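Local coordinates for hypothetical protein DR_0824 (Deinococcus radiodurans, PDB 2IMR) that catalyses the zinc-dependent deamination of aminodeoxyfutalosine to futalosine, a step in menaquinone biosynthesis, and more weakly deaminates adenosine and related nucleosides, at residues 104-109 and 127-132; 64-69 and 400-405. All coordinates share one frame; numbering follows the deposited sequence.

Contact 1: residues 104-109 and 127-132; sequences MSAYEF and HLRGVA
R129 lays one face of its guanidinium group over the peptide link between S105 and A106. S105 C lies 4.0 Å above the centre of that face, and A106 N sits nearer its rim. The chain reaches this place by bending at chi2 (-88°), which leaves R129 CD 3.4 Å from M104 O. Farther along the helix that begins at A106, the F109 ring and the guanidinium are inclined by 33°, with F109 CE2 and R129 NH1 4.1 Å apart. M104 and L128 meet on their apolar parts, M104 SD lying 4.2 Å from L128 CD1. Both side chains also touch S355, and that of M104 is close to the zinc ligand H101, so M104 packs beside the metal site, its side chain about 6 Å from the zinc ion. S105 and E108 form a capping box at the helix start, in which S105 N donates to E108 OE2 over 2.8 Å. A water joins M104 O to G130 N.

L128, at the centre of an inverse gamma turn, presents its carbonyl to two donors from opposite faces. M104 N binds L128 O at 2.8 Å, while R129 NH1 approaches L128 O at 3.3 Å, within its own guanidinium plane but well above that of the carbonyl. This long approach, off the lone pairs, is probably largely electrostatic, leaving the shorter bond to M104 N.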
# COMPACT_ATOMS: atom_id res chain seq x y z
N MET A 104 -6.40 3.01 -13.87
CA MET A 104 -7.15 1.77 -13.67
C MET A 104 -7.91 1.41 -14.93
O MET A 104 -7.85 2.12 -15.94
CB MET A 104 -8.13 1.91 -12.50
CG MET A 104 -7.47 2.19 -11.15
SD MET A 104 -8.66 2.30 -9.78
CE MET A 104 -9.02 0.56 -9.50
N SER A 105 -8.65 0.30 -14.87
CA SER A 105 -9.42 -0.16 -16.01
C SER A 105 -10.86 -0.46 -15.61
O SER A 105 -11.14 -0.82 -14.47
CB SER A 105 -8.79 -1.42 -16.58
OG SER A 105 -9.59 -1.97 -17.61
N ALA A 106 -11.77 -0.29 -16.56
CA ALA A 106 -13.17 -0.58 -16.30
C ALA A 106 -13.22 -2.08 -16.00
O ALA A 106 -14.09 -2.55 -15.26
CB ALA A 106 -14.02 -0.26 -17.52
N TYR A 107 -12.28 -2.82 -16.57
CA TYR A 107 -12.21 -4.26 -16.37
C TYR A 107 -12.04 -4.66 -14.91
O TYR A 107 -12.73 -5.56 -14.43
CB TYR A 107 -11.06 -4.86 -17.19
CG TYR A 107 -11.21 -4.70 -18.69
CD1 TYR A 107 -12.35 -5.16 -19.36
CD2 TYR A 107 -10.21 -4.09 -19.45
CE1 TYR A 107 -12.49 -5.02 -20.74
CE2 TYR A 107 -10.34 -3.94 -20.83
CZ TYR A 107 -11.48 -4.40 -21.47
OH TYR A 107 -11.60 -4.24 -22.84
N GLU A 108 -11.14 -4.00 -14.18
CA GLU A 108 -10.96 -4.38 -12.79
C GLU A 108 -12.13 -3.95 -11.91
O GLU A 108 -12.35 -4.53 -10.85
CB GLU A 108 -9.60 -3.88 -12.25
CG GLU A 108 -9.38 -2.39 -12.26
CD GLU A 108 -7.91 -2.03 -12.06
OE1 GLU A 108 -7.28 -2.53 -11.09
OE2 GLU A 108 -7.38 -1.25 -12.87
N PHE A 109 -12.90 -2.96 -12.36
CA PHE A 109 -14.08 -2.51 -11.62
C PHE A 109 -15.19 -3.54 -11.86
O PHE A 109 -15.89 -3.95 -10.93
CB PHE A 109 -14.56 -1.14 -12.12
CG PHE A 109 -13.87 0.02 -11.46
CD1 PHE A 109 -14.35 0.54 -10.26
CD2 PHE A 109 -12.74 0.58 -12.03
CE1 PHE A 109 -13.71 1.61 -9.64
CE2 PHE A 109 -12.08 1.65 -11.41
CZ PHE A 109 -12.57 2.16 -10.21
N HIS A 127 -12.60 8.56 -14.37
CA HIS A 127 -11.56 9.41 -14.95
C HIS A 127 -10.15 8.86 -14.81
O HIS A 127 -9.21 9.37 -15.44
CB HIS A 127 -11.61 10.82 -14.34
CG HIS A 127 -11.01 10.90 -12.97
ND1 HIS A 127 -11.65 10.41 -11.85
CD2 HIS A 127 -9.82 11.38 -12.55
CE1 HIS A 127 -10.87 10.59 -10.80
NE2 HIS A 127 -9.76 11.18 -11.20
N LEU A 128 -9.98 7.83 -13.98
CA LEU A 128 -8.66 7.24 -13.75
C LEU A 128 -8.29 6.26 -14.86
O LEU A 128 -8.13 5.05 -14.62
CB LEU A 128 -8.62 6.52 -12.40
CG LEU A 128 -8.86 7.39 -11.18
CD1 LEU A 128 -8.82 6.53 -9.92
CD2 LEU A 128 -7.80 8.50 -11.11
N ARG A 129 -8.16 6.79 -16.07
CA ARG A 129 -7.81 6.00 -17.24
C ARG A 129 -6.74 6.70 -18.05
O ARG A 129 -6.82 7.91 -18.27
CB ARG A 129 -9.03 5.82 -18.15
CG ARG A 129 -10.29 5.31 -17.48
CD ARG A 129 -10.35 3.80 -17.45
NE ARG A 129 -11.65 3.36 -16.94
CZ ARG A 129 -11.99 3.36 -15.66
NH1 ARG A 129 -11.13 3.77 -14.74
NH2 ARG A 129 -13.21 2.99 -15.30
N GLY A 130 -5.73 5.95 -18.47
CA GLY A 130 -4.70 6.51 -19.32
C GLY A 130 -3.57 7.36 -18.76
O GLY A 130 -3.54 7.72 -17.58
N VAL A 131 -2.66 7.70 -19.67
CA VAL A 131 -1.47 8.48 -19.39
C VAL A 131 -1.66 9.86 -18.77
O VAL A 131 -1.03 10.19 -17.76
CB VAL A 131 -0.63 8.62 -20.68
CG1 VAL A 131 0.63 9.42 -20.39
CG2 VAL A 131 -0.28 7.25 -21.22
N ALA A 132 -2.53 10.67 -19.37
CA ALA A 132 -2.77 12.02 -18.87
C ALA A 132 -3.17 12.02 -17.40
O ALA A 132 -2.59 12.74 -16.59
CB ALA A 132 -3.86 12.69 -19.70
O HOH W 1 -5.64 3.24 -17.59

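Contact 2: residues 64-69 and 400-405; sequences ETVAAA and PFLRRG
The R404 guanidinium meets A67 O at its edge, close to its plane, with R404 NH1 3.6 Å from A67 O, a polar approach rather than a hydrogen bond. CB and CG of R404 border the same oxygen. With CG anti to the backbone N (chi1 178°) and the chain extended as far as NE, the arginine runs outward past A67. Here the strand 65-70 carries a classic beta bulge: A67 and A68 both face V60 of the neighbouring strand 57-62. The bulge lies on an outermost strand of the small mixed sheet, and the segment after helix 380-395 returns to this edge more than 300 residues later in the chain.

Deeper in the interface, V66 points toward the returning segment. V66 CB is 3.5 Å from R403 O, and V66 CG1 rests against the same carbonyl, while V66 CG2 meets L402 CD1 at 3.8 Å, the two side chains crossing at about a right angle. L402 also packs on W408 and F412, and V66 on V59, so the pair belongs to an apolar cluster shared by the sheet and the C-terminal tail. The R403 side chain leaves the backbone pointing away from the strand, and its NH1 forms a salt bridge with E406. Backbone bonds continue the edge pairing beyond the segment, from V66 to E406 and from E64 to W408.

V66 O receives two hydrogens from the tail. G405 N donates to it over 3.0 Å in the carbonyl plane, and R404 CA makes a CA-H...O contact with V66 O at 3.3 Å.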
# COMPACT_ATOMS: atom_id res chain seq x y z
N GLU A 64 18.79 26.94 9.84
CA GLU A 64 18.05 26.02 8.98
C GLU A 64 18.61 24.62 9.17
O GLU A 64 18.43 23.74 8.33
CB GLU A 64 18.20 26.40 7.50
CG GLU A 64 17.66 27.76 7.13
CD GLU A 64 17.84 28.05 5.65
OE1 GLU A 64 17.29 27.29 4.82
OE2 GLU A 64 18.55 29.02 5.32
N THR A 65 19.29 24.42 10.30
CA THR A 65 19.93 23.14 10.60
C THR A 65 19.42 22.50 11.88
O THR A 65 19.23 23.18 12.90
CB THR A 65 21.46 23.33 10.71
OG1 THR A 65 21.95 23.96 9.53
CG2 THR A 65 22.15 21.98 10.89
N VAL A 66 19.21 21.19 11.84
CA VAL A 66 18.73 20.47 13.02
C VAL A 66 19.87 20.35 14.03
O VAL A 66 20.95 19.86 13.71
CB VAL A 66 18.25 19.05 12.65
CG1 VAL A 66 17.81 18.31 13.89
CG2 VAL A 66 17.10 19.13 11.65
N ALA A 67 19.62 20.79 15.26
CA ALA A 67 20.63 20.71 16.30
C ALA A 67 20.51 19.37 17.01
O ALA A 67 21.50 18.72 17.32
CB ALA A 67 20.46 21.85 17.30
N ALA A 68 19.27 18.97 17.25
CA ALA A 68 19.00 17.71 17.93
C ALA A 68 17.54 17.33 17.73
O ALA A 68 16.69 18.18 17.47
CB ALA A 68 19.31 17.84 19.42
N ALA A 69 17.26 16.03 17.85
CA ALA A 69 15.91 15.53 17.70
C ALA A 69 15.71 14.38 18.66
O ALA A 69 16.49 13.42 18.67
CB ALA A 69 15.67 15.08 16.27
N PRO A 400 14.54 10.12 4.14
CA PRO A 400 15.37 11.20 4.66
C PRO A 400 15.58 11.01 6.16
O PRO A 400 14.71 10.47 6.85
CB PRO A 400 14.56 12.45 4.34
CG PRO A 400 13.88 12.07 3.05
CD PRO A 400 13.41 10.66 3.34
N PHE A 401 16.73 11.44 6.65
CA PHE A 401 17.03 11.31 8.07
C PHE A 401 16.86 12.67 8.74
O PHE A 401 17.18 13.71 8.15
CB PHE A 401 18.45 10.80 8.27
N LEU A 402 16.33 12.66 9.95
CA LEU A 402 16.12 13.89 10.70
C LEU A 402 17.00 13.83 11.94
O LEU A 402 16.60 13.28 12.97
CB LEU A 402 14.64 14.00 11.09
CG LEU A 402 14.10 15.32 11.65
CD1 LEU A 402 14.58 16.48 10.79
CD2 LEU A 402 12.58 15.27 11.68
N ARG A 403 18.21 14.38 11.83
CA ARG A 403 19.15 14.38 12.95
C ARG A 403 20.15 15.53 12.85
O ARG A 403 20.19 16.26 11.86
CB ARG A 403 19.90 13.05 13.00
CG ARG A 403 20.82 12.80 11.81
CD ARG A 403 21.32 11.36 11.82
NE ARG A 403 22.35 11.10 10.81
CZ ARG A 403 22.23 11.38 9.52
NH1 ARG A 403 21.12 11.94 9.05
NH2 ARG A 403 23.22 11.09 8.68
N ARG A 404 20.95 15.68 13.90
CA ARG A 404 21.96 16.73 13.97
C ARG A 404 22.74 16.89 12.67
O ARG A 404 23.25 15.91 12.12
CB ARG A 404 22.93 16.43 15.12
CG ARG A 404 24.06 17.44 15.27
CD ARG A 404 25.15 16.90 16.18
NE ARG A 404 26.25 17.85 16.37
CZ ARG A 404 26.17 18.94 17.13
NH1 ARG A 404 25.05 19.23 17.77
NH2 ARG A 404 27.23 19.74 17.25
N GLY A 405 22.82 18.12 12.18
CA GLY A 405 23.55 18.38 10.96
C GLY A 405 22.71 18.42 9.70
O GLY A 405 23.09 19.07 8.72

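Contact 1 and contact 2 lie in different parts of the fold, their centres 42 Å apart and their nearest atoms about 26 Å apart. Along the chain the order is 64-69, 104-109, 127-132 and 400-405, so contact 1 is nested within the loop closed by contact 2. The inner contact sets the start of helix 106-111 against the approach to helix 130-143, within the catalytic barrel and near zinc. The outer one brings the tail back to the edge strand of the mixed sheet, away from the annotated sites. The small sheet domain is thus assembled from chain before and after the barrel, as in other amidohydrolases.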